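Side-chain contacts in putative short-chain dehydrogenase/reductase (Burkholderia xenovorans, PDB 5K9Z), which is probably an oxidoreductase that acts on CH-OH groups with NAD or NADP as acceptor, as in other short-chain dehydrogenases/reductases: residues Ala30-Met35 / Arg57-Ala62; Ala150-Gly155 / Ala167-Thr172; Arg133-Val136 / Cys142-Ser145; Ala229-Tyr234 / Leu248-Gly253; Ala65-Asp68 / Gln74-Ala77. All blocks are in the same frame, centred on the assembly; numbering follows the deposited sequence.

How the contacts relate
All five contacts lie in series along the chain; none nest or cross. Contact 1 joins helix 26-37 to the end of helix 49-58, spanning strand 41-46. Contact 5 follows directly, closing the short connection from edge strand 63-66 into helix 72-86. Contact 3 folds the end of helix 110-138 back onto strand 141-146, and contact 2 links the loop after that strand to helix 159-179. Contact 4 packs helix 225-236 on the last strand, 247-250. Leu232 of contact 4 touches both Thr31 of contact 1 and Leu144 of contact 3, while Val168 of contact 2 meets Ser145 of contact 3, so layers of the Rossmann fold are tied through the sheet.

Contact 1. Residues Ala30-Met35 / Arg57-Ala62; sequences ATARLM and RELRDA
Arg33 NH2 and the carboxylate of Glu58 form a salt bridge across the gap between helix 26-37 and the end of helix 49-58. NH2 is modelled 2.5 Å from Glu58 OE2, a very short separation, and the N-H...O angle of 119° is poor, so the pairing of charges is safer to read than the detail of the bond. The second oxygen, Glu58 OE1, lies 3.2 Å from Arg33 NH2, in the plane of the guanidinium at its edge. The two flat groups are turned 36° against each other. Glu58 gets there with CG anti to its backbone N (chi1 173°) and the chain stretched out beyond, whereas the arginine chain bends at chi3 to bring its head round.

Beneath this bridge Leu59 provides the apolar part. It is the first residue to leave the helical conformation, and it opens a type II turn that runs to Ala62. Its CD1 methyl rests 3.7 Å from Ala32 O and 4.1 Å from Ala32 CB, while CD2 lies 4.1 Å from CG of Arg33, whose side chain runs across that of the leucine at about a right angle. Ala32 also leans on Val42 and Leu44 of strand 41-46, which puts Leu59 at the margin of the layer between helix and sheet.

The contact thus grades from buried Ala32, through Leu59, to an ion pair on exposed residues. Being at the surface, that ion pair is probably weakened by solvent, leaving much of the adhesion to Leu59.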
loop_
_atom_site.group_PDB
_atom_site.type_symbol
_atom_site.label_atom_id
_atom_site.label_comp_id
_atom_site.label_asym_id
_atom_site.label_seq_id
_atom_site.Cartn_x
_atom_site.Cartn_y
_atom_site.Cartn_z
ATOM N N ALA C 30 19.330 15.946 -12.242
ATOM C CA ALA C 30 20.169 15.166 -11.331
ATOM C C ALA C 30 20.427 13.772 -11.883
ATOM O O ALA C 30 21.521 13.221 -11.713
ATOM C CB ALA C 30 19.512 15.069 -9.953
ATOM N N THR C 31 19.420 13.182 -12.533
ATOM C CA THR C 31 19.572 11.854 -13.123
ATOM C C THR C 31 20.493 11.894 -14.333
ATOM O O THR C 31 21.350 11.018 -14.498
ATOM C CB THR C 31 18.202 11.287 -13.518
ATOM O OG1 THR C 31 17.341 11.248 -12.372
ATOM C CG2 THR C 31 18.341 9.860 -14.092
ATOM N N ALA C 32 20.319 12.889 -15.203
ATOM C CA ALA C 32 21.229 13.043 -16.333
ATOM C C ALA C 32 22.668 13.197 -15.855
ATOM O O ALA C 32 23.578 12.549 -16.383
ATOM C CB ALA C 32 20.816 14.242 -17.189
ATOM N N ARG C 33 22.892 14.051 -14.851
ATOM C CA ARG C 33 24.239 14.233 -14.319
ATOM C C ARG C 33 24.803 12.922 -13.780
ATOM O O ARG C 33 25.944 12.556 -14.078
ATOM C CB ARG C 33 24.250 15.284 -13.205
ATOM C CG ARG C 33 24.013 16.691 -13.660
ATOM C CD ARG C 33 24.197 17.686 -12.516
ATOM N NE ARG C 33 23.133 18.687 -12.549
ATOM C CZ ARG C 33 23.265 19.905 -13.063
ATOM N NH1 ARG C 33 22.232 20.743 -13.058
ATOM N NH2 ARG C 33 24.428 20.284 -13.580
ATOM N N LEU C 34 24.031 12.213 -12.953
ATOM C CA LEU C 34 24.589 11.029 -12.308
ATOM C C LEU C 34 24.836 9.920 -13.321
ATOM O O LEU C 34 25.858 9.229 -13.253
ATOM C CB LEU C 34 23.679 10.539 -11.184
ATOM C CG LEU C 34 24.236 9.328 -10.412
ATOM C CD1 LEU C 34 25.615 9.614 -9.842
ATOM C CD2 LEU C 34 23.283 8.893 -9.306
ATOM N N MET C 35 23.921 9.737 -14.268
ATOM C CA MET C 35 24.126 8.699 -15.278
ATOM C C MET C 35 25.346 9.002 -16.142
ATOM O O MET C 35 26.115 8.093 -16.482
ATOM C CB MET C 35 22.873 8.539 -16.130
ATOM C CG MET C 35 21.724 7.888 -15.360
ATOM S SD MET C 35 20.331 7.485 -16.439
ATOM C CE MET C 35 19.383 6.412 -15.363
ATOM N N ARG C 57 25.928 20.850 -22.695
ATOM C CA ARG C 57 27.294 21.355 -22.782
ATOM C C ARG C 57 28.099 20.997 -21.540
ATOM O O ARG C 57 29.305 20.751 -21.634
ATOM C CB ARG C 57 27.289 22.871 -23.000
ATOM C CG ARG C 57 26.972 23.281 -24.430
ATOM C CD ARG C 57 27.159 24.784 -24.677
ATOM N NE ARG C 57 26.031 25.582 -24.198
ATOM C CZ ARG C 57 26.095 26.450 -23.192
ATOM N NH1 ARG C 57 27.240 26.652 -22.553
ATOM N NH2 ARG C 57 25.011 27.122 -22.826
ATOM N N GLU C 58 27.453 20.953 -20.374
ATOM C CA GLU C 58 28.165 20.657 -19.134
ATOM C C GLU C 58 28.609 19.198 -19.073
ATOM O O GLU C 58 29.721 18.896 -18.628
ATOM C CB GLU C 58 27.279 21.006 -17.941
ATOM C CG GLU C 58 27.836 20.587 -16.596
ATOM C CD GLU C 58 26.910 20.947 -15.446
ATOM O OE1 GLU C 58 26.358 22.070 -15.464
ATOM O OE2 GLU C 58 26.728 20.105 -14.532
ATOM N N LEU C 59 27.765 18.280 -19.513
ATOM C CA LEU C 59 28.037 16.858 -19.359
ATOM C C LEU C 59 28.817 16.316 -20.546
ATOM O O LEU C 59 28.532 16.648 -21.699
ATOM C CB LEU C 59 26.726 16.083 -19.191
ATOM C CG LEU C 59 25.868 16.560 -18.024
ATOM C CD1 LEU C 59 24.580 15.748 -17.931
ATOM C CD2 LEU C 59 26.676 16.465 -16.718
ATOM N N ARG C 60 29.796 15.463 -20.259
ATOM C CA ARG C 60 30.558 14.832 -21.328
ATOM C C ARG C 60 29.666 13.864 -22.094
ATOM O O ARG C 60 28.983 13.028 -21.494
ATOM C CB ARG C 60 31.771 14.097 -20.759
ATOM N N ASP C 61 29.667 13.991 -23.422
ATOM C CA ASP C 61 28.971 13.087 -24.335
ATOM C C ASP C 61 27.452 13.157 -24.214
ATOM O O ASP C 61 26.757 12.232 -24.641
ATOM C CB ASP C 61 29.429 11.632 -24.149
ATOM C CG ASP C 61 30.887 11.429 -24.496
ATOM O OD1 ASP C 61 31.325 11.913 -25.566
ATOM O OD2 ASP C 61 31.596 10.788 -23.692
ATOM N N ALA C 62 26.908 14.239 -23.673
ATOM C CA ALA C 62 25.467 14.426 -23.606
ATOM C C ALA C 62 24.996 15.315 -24.754
ATOM O O ALA C 62 25.739 16.167 -25.255
ATOM C CB ALA C 62 25.063 15.046 -22.267
#

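Contact 2. Residues Ala150-Gly155 / Ala167-Thr172; sequences AGVMGG and AVIGLT
Ile169 reaches from its helix toward the end of the short 3-10 segment at Gly151 and the loop residue Val152, and van der Waals packing, with no hydrogen bond, is all that crosses this contact. The CD1 methyl of Ile169 leads. It stands 3.4 Å from Gly151 O, a close approach of methyl to carbonyl oxygen, and 3.9 Å from CG2 of Val152, whose side chain runs at a slant to that of the isoleucine. With CG1 anti to the carbonyl carbon (chi1 -72°) and CD1 extended beyond it, the long branch of Ile169 points at this loop. The residue has two deposited conformers, and these distances hold for the one described. Gly151 has no side chain, and a CB there would point at Ile169 and come tight against CD1, so the bare backbone lets the methyl in this close.

Hydrogen bonding stays inside the helix. Val168 O is gripped twice by Thr172, from opposite faces of its carbonyl plane: by the backbone N at 2.8 Å and by OG1 at 2.7 Å. That residue packs against Val186 and Ala188 of strand 184-191.

Gly154, further along the loop, makes backbone hydrogen bonds to the second subunit. Helix 159-179 carries Tyr161, which heads the YxxxK signature of short-chain dehydrogenases/reductases and touches Ala150. Joining the loop after the fifth strand of the sheet to this helix is typical of the region around the family's active site.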
loop_
_atom_site.group_PDB
_atom_site.type_symbol
_atom_site.label_atom_id
_atom_site.label_comp_id
_atom_site.label_asym_id
_atom_site.label_seq_id
_atom_site.Cartn_x
_atom_site.Cartn_y
_atom_site.Cartn_z
ATOM N N ALA C 150 2.223 9.681 -4.316
ATOM C CA ALA C 150 0.832 9.854 -4.710
ATOM C C ALA C 150 0.341 8.746 -5.638
ATOM O O ALA C 150 -0.875 8.596 -5.816
ATOM C CB ALA C 150 0.650 11.224 -5.377
ATOM N N GLY C 151 1.244 7.945 -6.191
ATOM C CA GLY C 151 0.844 6.764 -6.939
ATOM C C GLY C 151 0.581 5.549 -6.084
ATOM O O GLY C 151 0.098 4.534 -6.592
ATOM N N VAL C 152 0.841 5.658 -4.786
ATOM C CA VAL C 152 0.711 4.539 -3.869
ATOM C C VAL C 152 -0.469 4.695 -2.907
ATOM O O VAL C 152 -0.993 3.677 -2.426
ATOM C CB VAL C 152 2.040 4.363 -3.092
ATOM C CG1 VAL C 152 1.866 3.659 -1.773
ATOM C CG2 VAL C 152 3.082 3.645 -3.978
ATOM N N MET C 153 -0.945 5.918 -2.665
ATOM C CA MET C 153 -2.108 6.137 -1.816
ATOM C C MET C 153 -2.663 7.530 -2.098
ATOM O O MET C 153 -2.034 8.342 -2.786
ATOM C CB MET C 153 -1.740 5.936 -0.341
ATOM C CG MET C 153 -0.737 6.949 0.196
ATOM S SD MET C 153 -0.385 6.830 1.995
ATOM C CE MET C 153 -2.023 7.108 2.662
ATOM N N GLY C 154 -3.871 7.790 -1.562
ATOM C CA GLY C 154 -4.469 9.108 -1.650
ATOM C C GLY C 154 -3.985 10.040 -0.532
ATOM O O GLY C 154 -3.278 9.645 0.398
ATOM N N GLY C 155 -4.367 11.318 -0.654
ATOM C CA GLY C 155 -4.023 12.330 0.318
ATOM C C GLY C 155 -2.625 12.911 0.196
ATOM O O GLY C 155 -2.257 13.764 1.010
ATOM N N ALA C 167 -1.887 5.231 -12.186
ATOM C CA ALA C 167 -1.910 4.644 -13.522
ATOM C C ALA C 167 -0.505 4.296 -14.017
ATOM O O ALA C 167 -0.311 3.270 -14.689
ATOM C CB ALA C 167 -2.623 5.600 -14.490
ATOM N N VAL C 168 0.483 5.147 -13.703
ATOM C CA VAL C 168 1.880 4.899 -14.078
ATOM C C VAL C 168 2.401 3.628 -13.410
ATOM O O VAL C 168 3.112 2.822 -14.028
ATOM C CB VAL C 168 2.751 6.119 -13.709
ATOM C CG1 VAL C 168 4.224 5.775 -13.746
ATOM C CG2 VAL C 168 2.447 7.329 -14.648
ATOM N N ILE C 169 2.062 3.423 -12.143
ATOM C CA ILE C 169 2.459 2.182 -11.489
ATOM C C ILE C 169 1.750 0.989 -12.125
ATOM O O ILE C 169 2.364 -0.058 -12.356
ATOM C CB ILE C 169 2.214 2.288 -9.974
ATOM C CG1 ILE C 169 3.248 3.248 -9.375
ATOM C CG2 ILE C 169 2.275 0.901 -9.308
ATOM C CD1 ILE C 169 3.083 3.516 -7.894
ATOM N N GLY C 170 0.469 1.133 -12.474
ATOM C CA GLY C 170 -0.215 0.034 -13.154
ATOM C C GLY C 170 0.367 -0.270 -14.528
ATOM O O GLY C 170 0.547 -1.435 -14.904
ATOM N N LEU C 171 0.668 0.776 -15.297
ATOM C CA LEU C 171 1.283 0.577 -16.603
ATOM C C LEU C 171 2.677 -0.019 -16.460
ATOM O O LEU C 171 3.091 -0.850 -17.276
ATOM C CB LEU C 171 1.354 1.904 -17.343
ATOM C CG LEU C 171 1.933 1.896 -18.745
ATOM C CD1 LEU C 171 1.224 0.874 -19.623
ATOM C CD2 LEU C 171 1.787 3.284 -19.307
ATOM N N THR C 172 3.420 0.410 -15.437
ATOM C CA THR C 172 4.718 -0.197 -15.141
ATOM C C THR C 172 4.591 -1.710 -14.954
ATOM O O THR C 172 5.342 -2.492 -15.549
ATOM C CB THR C 172 5.323 0.442 -13.884
ATOM O OG1 THR C 172 5.622 1.826 -14.126
ATOM C CG2 THR C 172 6.600 -0.276 -13.503
#

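Contact 3. Residues Arg133-Val136 / Cys142-Ser145; sequences RAMV and CILS
Met135 meets the one kind of flat group on hand here, the backbone peptide of the strand, since neither segment brings a ring or an amide side chain into the contact. Its CE methyl comes 3.7 Å from Cys142 O, in the Cys142-Ile143 peptide. The sulfur lies nearer the start of the strand, with SD 3.8 Å from Cys142 N. Neither approach is a hydrogen bond; the thioether simply packs over the backbone.

Side chain to side chain, SD packs 3.6 Å from CG1 of Ile143 and 4.0 Å from its CD1, the two chains running at a slant to each other. Ile143 holds CG1 anti to the carbonyl carbon (chi1 -58°), which presents the long branch to the sulfur. Met135 is fully extended past CG, with chi2 172° and chi3 179°, so its whole length bridges from helix to strand. Cys142, by contrast, turns its CB away from the helix and offers the methionine only backbone.

All three residues are buried. Met135 also touches Met92 and Val184, on the strands flanking 141-146 in the parallel sheet, so it lies across three strands near the start of the central one. Ile143 continues the same layer against Ile128, Ala131 and Ala132 of helix 110-138, while its neighbour Leu144 faces the other side of the sheet and packs against Leu232 and Leu235 of helix 225-236.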
loop_
_atom_site.group_PDB
_atom_site.type_symbol
_atom_site.label_atom_id
_atom_site.label_comp_id
_atom_site.label_asym_id
_atom_site.label_seq_id
_atom_site.Cartn_x
_atom_site.Cartn_y
_atom_site.Cartn_z
ATOM N N ARG C 133 10.114 -0.614 -28.226
ATOM C CA ARG C 133 10.348 -0.945 -29.627
ATOM C C ARG C 133 11.836 -1.054 -29.924
ATOM O O ARG C 133 12.269 -1.954 -30.649
ATOM C CB ARG C 133 9.710 0.099 -30.542
ATOM C CG ARG C 133 8.217 -0.011 -30.706
ATOM C CD ARG C 133 7.699 1.092 -31.665
ATOM N NE ARG C 133 6.278 0.924 -31.938
ATOM C CZ ARG C 133 5.601 1.600 -32.865
ATOM N NH1 ARG C 133 6.223 2.506 -33.617
ATOM N NH2 ARG C 133 4.304 1.366 -33.038
ATOM N N ALA C 134 12.635 -0.126 -29.404
ATOM C CA ALA C 134 14.077 -0.236 -29.611
ATOM C C ALA C 134 14.662 -1.392 -28.802
ATOM O O ALA C 134 15.579 -2.085 -29.262
ATOM C CB ALA C 134 14.757 1.091 -29.262
ATOM N N MET C 135 14.132 -1.627 -27.604
ATOM C CA MET C 135 14.806 -2.514 -26.664
ATOM C C MET C 135 14.520 -3.982 -26.936
ATOM O O MET C 135 15.410 -4.817 -26.739
ATOM C CB MET C 135 14.429 -2.148 -25.228
ATOM C CG MET C 135 15.041 -0.824 -24.801
ATOM S SD MET C 135 14.392 -0.317 -23.206
ATOM C CE MET C 135 15.284 1.216 -22.928
ATOM N N VAL C 136 13.301 -4.330 -27.373
ATOM C CA VAL C 136 13.033 -5.744 -27.628
ATOM C C VAL C 136 13.918 -6.254 -28.755
ATOM O O VAL C 136 14.253 -7.443 -28.791
ATOM C CB VAL C 136 11.538 -6.025 -27.917
ATOM C CG1 VAL C 136 10.679 -5.643 -26.711
ATOM C CG2 VAL C 136 11.074 -5.319 -29.171
ATOM N N CYS C 142 16.155 -1.230 -19.915
ATOM C CA CYS C 142 15.550 -0.902 -18.639
ATOM C C CYS C 142 14.703 0.346 -18.836
ATOM O O CYS C 142 15.231 1.387 -19.236
ATOM C CB CYS C 142 16.642 -0.666 -17.586
ATOM S SG CYS C 142 16.009 -0.379 -15.970
ATOM N N ILE C 143 13.403 0.252 -18.569
ATOM C CA ILE C 143 12.493 1.387 -18.699
ATOM C C ILE C 143 12.056 1.817 -17.303
ATOM O O ILE C 143 11.479 1.025 -16.545
ATOM C CB ILE C 143 11.285 1.038 -19.581
ATOM C CG1 ILE C 143 11.773 0.588 -20.969
ATOM C CG2 ILE C 143 10.384 2.231 -19.713
ATOM C CD1 ILE C 143 10.669 0.050 -21.879
ATOM N N LEU C 144 12.328 3.068 -16.964
ATOM C CA LEU C 144 12.114 3.564 -15.608
ATOM C C LEU C 144 11.212 4.786 -15.647
ATOM O O LEU C 144 11.387 5.666 -16.490
ATOM C CB LEU C 144 13.452 3.912 -14.934
ATOM C CG LEU C 144 14.466 2.775 -14.820
ATOM C CD1 LEU C 144 15.826 3.266 -14.338
ATOM C CD2 LEU C 144 13.919 1.709 -13.883
ATOM N N SER C 145 10.243 4.843 -14.736
ATOM C CA SER C 145 9.322 5.967 -14.664
ATOM C C SER C 145 9.391 6.588 -13.274
ATOM O O SER C 145 9.394 5.878 -12.265
ATOM C CB SER C 145 7.887 5.534 -14.976
ATOM O OG SER C 145 7.792 4.965 -16.278
#

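Contact 4. Residues Ala229-Tyr234 / Leu248-Gly253; sequences AAALVY and LVVDSG
Leu248 pushes its CD2 methyl into the shallow hollow that helix 225-236 forms between Ala231 and Tyr234, residues one turn apart. The floor of the hollow is Ala231: CD2 comes 3.9 Å from Ala231 CB and 4.1 Å from the same residue's carbonyl oxygen, the helix being thin here because the alanine side chain stops at CB. At the side of the hollow stands Tyr234, its ring carbon CD2 4.2 Å from Leu248 CD2, with the two side chains crossing at about a right angle. Tyr234 stands there because CG is anti to its backbone N (chi1 168°).

Two residues along the strand, Val250 supplies the second bump. Its CG2 reaches 4.2 Å from Ala231 CB, so this small methyl is fitted between Leu248 and Val250, the two side chains that the strand turns to the helix. The short segments run nearly antiparallel, at 163°, with their axes 10.0 Å apart. Beyond the strand, Asp251 makes an Asx turn: OD1 accepts from Gly253 N at 2.8 Å, from above the carboxylate plane, and OD2 takes the N of Thr255 as helix 254-257 starts.

Across the contact itself there is no polar bond. Adhesion rests on dispersion and on keeping carbon away from water, extended by Val189 under Ala231 and by Leu235 beside Leu248, so the match of shapes has to do the work.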
loop_
_atom_site.group_PDB
_atom_site.type_symbol
_atom_site.label_atom_id
_atom_site.label_comp_id
_atom_site.label_asym_id
_atom_site.label_seq_id
_atom_site.Cartn_x
_atom_site.Cartn_y
_atom_site.Cartn_z
ATOM N N ALA C 229 17.929 10.287 -8.371
ATOM C CA ALA C 229 18.880 9.888 -9.399
ATOM C C ALA C 229 19.599 8.600 -9.001
ATOM O O ALA C 229 19.715 7.671 -9.804
ATOM C CB ALA C 229 19.877 11.021 -9.653
ATOM N N ALA C 230 20.039 8.501 -7.744
ATOM C CA ALA C 230 20.761 7.306 -7.332
ATOM C C ALA C 230 19.861 6.088 -7.309
ATOM O O ALA C 230 20.327 4.976 -7.594
ATOM C CB ALA C 230 21.399 7.511 -5.956
ATOM N N ALA C 231 18.585 6.266 -6.951
ATOM C CA ALA C 231 17.651 5.145 -6.987
ATOM C C ALA C 231 17.447 4.658 -8.413
ATOM O O ALA C 231 17.412 3.447 -8.671
ATOM C CB ALA C 231 16.312 5.546 -6.363
ATOM N N LEU C 232 17.321 5.597 -9.357
ATOM C CA LEU C 232 17.183 5.231 -10.756
ATOM C C LEU C 232 18.436 4.537 -11.267
ATOM O O LEU C 232 18.350 3.574 -12.034
ATOM C CB LEU C 232 16.885 6.480 -11.590
ATOM C CG LEU C 232 15.504 7.077 -11.357
ATOM C CD1 LEU C 232 15.473 8.499 -11.863
ATOM C CD2 LEU C 232 14.431 6.240 -12.071
ATOM N N VAL C 233 19.616 5.030 -10.884
ATOM C CA VAL C 233 20.839 4.370 -11.335
ATOM C C VAL C 233 20.923 2.965 -10.742
ATOM O O VAL C 233 21.262 2.004 -11.442
ATOM C CB VAL C 233 22.078 5.228 -11.007
ATOM C CG1 VAL C 233 23.360 4.419 -11.180
ATOM C CG2 VAL C 233 22.118 6.455 -11.936
ATOM N N TYR C 234 20.569 2.812 -9.459
ATOM C CA TYR C 234 20.479 1.463 -8.895
ATOM C C TYR C 234 19.582 0.566 -9.754
ATOM O O TYR C 234 19.980 -0.541 -10.147
ATOM C CB TYR C 234 19.964 1.491 -7.457
ATOM C CG TYR C 234 19.600 0.100 -6.972
ATOM C CD1 TYR C 234 20.584 -0.859 -6.732
ATOM C CD2 TYR C 234 18.270 -0.267 -6.803
ATOM C CE1 TYR C 234 20.248 -2.148 -6.311
ATOM C CE2 TYR C 234 17.923 -1.545 -6.397
ATOM C CZ TYR C 234 18.910 -2.475 -6.144
ATOM O OH TYR C 234 18.545 -3.741 -5.741
ATOM N N LEU C 248 10.122 1.498 -6.316
ATOM C CA LEU C 248 11.089 1.804 -5.274
ATOM C C LEU C 248 10.693 3.132 -4.632
ATOM O O LEU C 248 10.788 4.188 -5.266
ATOM C CB LEU C 248 12.492 1.851 -5.866
ATOM C CG LEU C 248 13.649 2.269 -4.974
ATOM C CD1 LEU C 248 13.602 1.541 -3.654
ATOM C CD2 LEU C 248 14.954 1.988 -5.703
ATOM N N VAL C 249 10.226 3.076 -3.386
ATOM C CA VAL C 249 9.675 4.243 -2.694
ATOM C C VAL C 249 10.788 4.933 -1.916
ATOM O O VAL C 249 11.537 4.281 -1.170
ATOM C CB VAL C 249 8.522 3.841 -1.759
ATOM C CG1 VAL C 249 8.015 5.053 -0.957
ATOM C CG2 VAL C 249 7.392 3.158 -2.537
ATOM N N VAL C 250 10.902 6.252 -2.087
ATOM C CA VAL C 250 11.938 7.044 -1.425
ATOM C C VAL C 250 11.203 8.181 -0.724
ATOM O O VAL C 250 11.081 9.282 -1.264
ATOM C CB VAL C 250 12.994 7.579 -2.406
ATOM C CG1 VAL C 250 14.152 8.243 -1.642
ATOM C CG2 VAL C 250 13.508 6.465 -3.339
ATOM N N ASP C 251 10.709 7.917 0.508
ATOM C CA ASP C 251 9.812 8.873 1.153
ATOM C C ASP C 251 9.995 8.928 2.667
ATOM O O ASP C 251 9.067 9.335 3.369
ATOM C CB ASP C 251 8.342 8.518 0.815
ATOM C CG ASP C 251 7.824 7.282 1.584
ATOM O OD1 ASP C 251 8.623 6.459 2.090
ATOM O OD2 ASP C 251 6.594 7.113 1.654
ATOM N N SER C 252 11.125 8.484 3.187
ATOM C CA SER C 252 11.378 8.463 4.623
ATOM C C SER C 252 10.371 7.608 5.379
ATOM O O SER C 252 10.231 7.762 6.589
ATOM C CB SER C 252 11.410 9.884 5.208
ATOM O OG SER C 252 12.461 10.616 4.626
ATOM N N GLY C 253 9.653 6.722 4.686
ATOM C CA GLY C 253 8.734 5.784 5.315
ATOM C C GLY C 253 7.306 6.253 5.512
ATOM O O GLY C 253 6.514 5.525 6.123
#

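Contact 5. Residues Ala65-Asp68 / Gln74-Ala77; sequences AYTD and QVAA
Gln74 leaves its helix with CG anti to the carbonyl carbon (chi1 -66°) and then runs out extended, which carries its amide past the end of strand 63-66 to the backbone of Asp68. There OE1 accepts from Asp68 N at 2.8 Å, with a nearly straight N-H...O angle of 165° and the donor tilted somewhat from the carbonyl plane of the amide. The bond settles which way round the amide sits, since the oxygen has to face the peptide N-H.

The same oxygen has carbon for company as well. CB of Asp68 is 3.3 Å from Gln74 OE1, and the Tyr66 ring approaches with its edge, CE1 lying 3.8 Å from that atom. The ring and amide planes are 48° apart.

A water adds a second polar link, donating to Tyr66 O at 2.7 Å and to Gln74 O at 2.8 Å. Between the two links sits Thr67, whose CG2 methyl packs 3.8 Å from Gln74 O and 4.3 Å from Val75 CG2. Its hydroxyl turns back along its own chain and donates to Ala65 O, leaving the methyl to face the helix. The Asp68 carboxylate points away from Gln74, and its OD1 bonds to Ser70 OG.

This is the tight connection from strand 63-66, outermost in the parallel sheet of this chain, into helix 72-86. Thr67 still pairs through its backbone with Asp46, at the end of strand 41-46, and on the far side of the contact Val75 and Ala76 pack against Tyr126 and His130 of helix 110-138.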
loop_
_atom_site.group_PDB
_atom_site.type_symbol
_atom_site.label_atom_id
_atom_site.label_comp_id
_atom_site.label_asym_id
_atom_site.label_seq_id
_atom_site.Cartn_x
_atom_site.Cartn_y
_atom_site.Cartn_z
ATOM N N ALA C 65 17.649 16.992 -26.809
ATOM C CA ALA C 65 16.657 16.722 -27.851
ATOM C C ALA C 65 15.324 17.266 -27.366
ATOM O O ALA C 65 14.741 16.718 -26.424
ATOM C CB ALA C 65 16.560 15.231 -28.167
ATOM N N TYR C 66 14.835 18.320 -28.031
ATOM C CA TYR C 66 13.591 18.960 -27.621
ATOM C C TYR C 66 12.472 17.930 -27.618
ATOM O O TYR C 66 12.258 17.235 -28.619
ATOM C CB TYR C 66 13.242 20.117 -28.568
ATOM C CG TYR C 66 12.036 20.902 -28.110
ATOM C CD1 TYR C 66 10.741 20.405 -28.278
ATOM C CD2 TYR C 66 12.186 22.148 -27.514
ATOM C CE1 TYR C 66 9.626 21.132 -27.848
ATOM C CE2 TYR C 66 11.078 22.882 -27.081
ATOM C CZ TYR C 66 9.805 22.364 -27.253
ATOM O OH TYR C 66 8.713 23.077 -26.816
ATOM N N THR C 67 11.769 17.813 -26.492
ATOM C CA THR C 67 10.751 16.769 -26.355
ATOM C C THR C 67 9.651 17.220 -25.413
ATOM O O THR C 67 9.892 17.357 -24.212
ATOM C CB THR C 67 11.348 15.471 -25.823
ATOM O OG1 THR C 67 12.477 15.104 -26.607
ATOM C CG2 THR C 67 10.298 14.369 -25.877
ATOM N N ASP C 68 8.446 17.378 -25.944
ATOM C CA ASP C 68 7.229 17.489 -25.148
ATOM C C ASP C 68 6.625 16.090 -25.047
ATOM O O ASP C 68 6.049 15.591 -26.022
ATOM C CB ASP C 68 6.270 18.472 -25.815
ATOM C CG ASP C 68 4.973 18.648 -25.061
ATOM O OD1 ASP C 68 4.640 17.834 -24.180
ATOM O OD2 ASP C 68 4.270 19.619 -25.378
ATOM N N GLN C 74 6.925 13.282 -30.666
ATOM C CA GLN C 74 8.164 13.841 -30.142
ATOM C C GLN C 74 8.906 12.830 -29.269
ATOM O O GLN C 74 10.144 12.773 -29.284
ATOM C CB GLN C 74 7.866 15.124 -29.373
ATOM C CG GLN C 74 7.346 16.239 -30.300
ATOM C CD GLN C 74 7.214 17.555 -29.592
ATOM O OE1 GLN C 74 7.912 17.815 -28.608
ATOM N NE2 GLN C 74 6.316 18.399 -30.082
ATOM N N VAL C 75 8.168 12.026 -28.503
ATOM C CA VAL C 75 8.802 10.973 -27.709
ATOM C C VAL C 75 9.462 9.955 -28.632
ATOM O O VAL C 75 10.617 9.571 -28.435
ATOM C CB VAL C 75 7.768 10.315 -26.774
ATOM C CG1 VAL C 75 8.362 9.092 -26.081
ATOM C CG2 VAL C 75 7.233 11.335 -25.756
ATOM N N ALA C 76 8.746 9.542 -29.680
ATOM C CA ALA C 76 9.309 8.591 -30.637
ATOM C C ALA C 76 10.553 9.168 -31.297
ATOM O O ALA C 76 11.545 8.456 -31.503
ATOM C CB ALA C 76 8.256 8.224 -31.685
ATOM N N ALA C 77 10.513 10.465 -31.629
ATOM C CA ALA C 77 11.646 11.126 -32.272
ATOM C C ALA C 77 12.850 11.219 -31.343
ATOM O O ALA C 77 13.991 11.171 -31.815
ATOM C CB ALA C 77 11.239 12.526 -32.755
HETATM O O HOH W 1 11.689 14.978 -30.058
#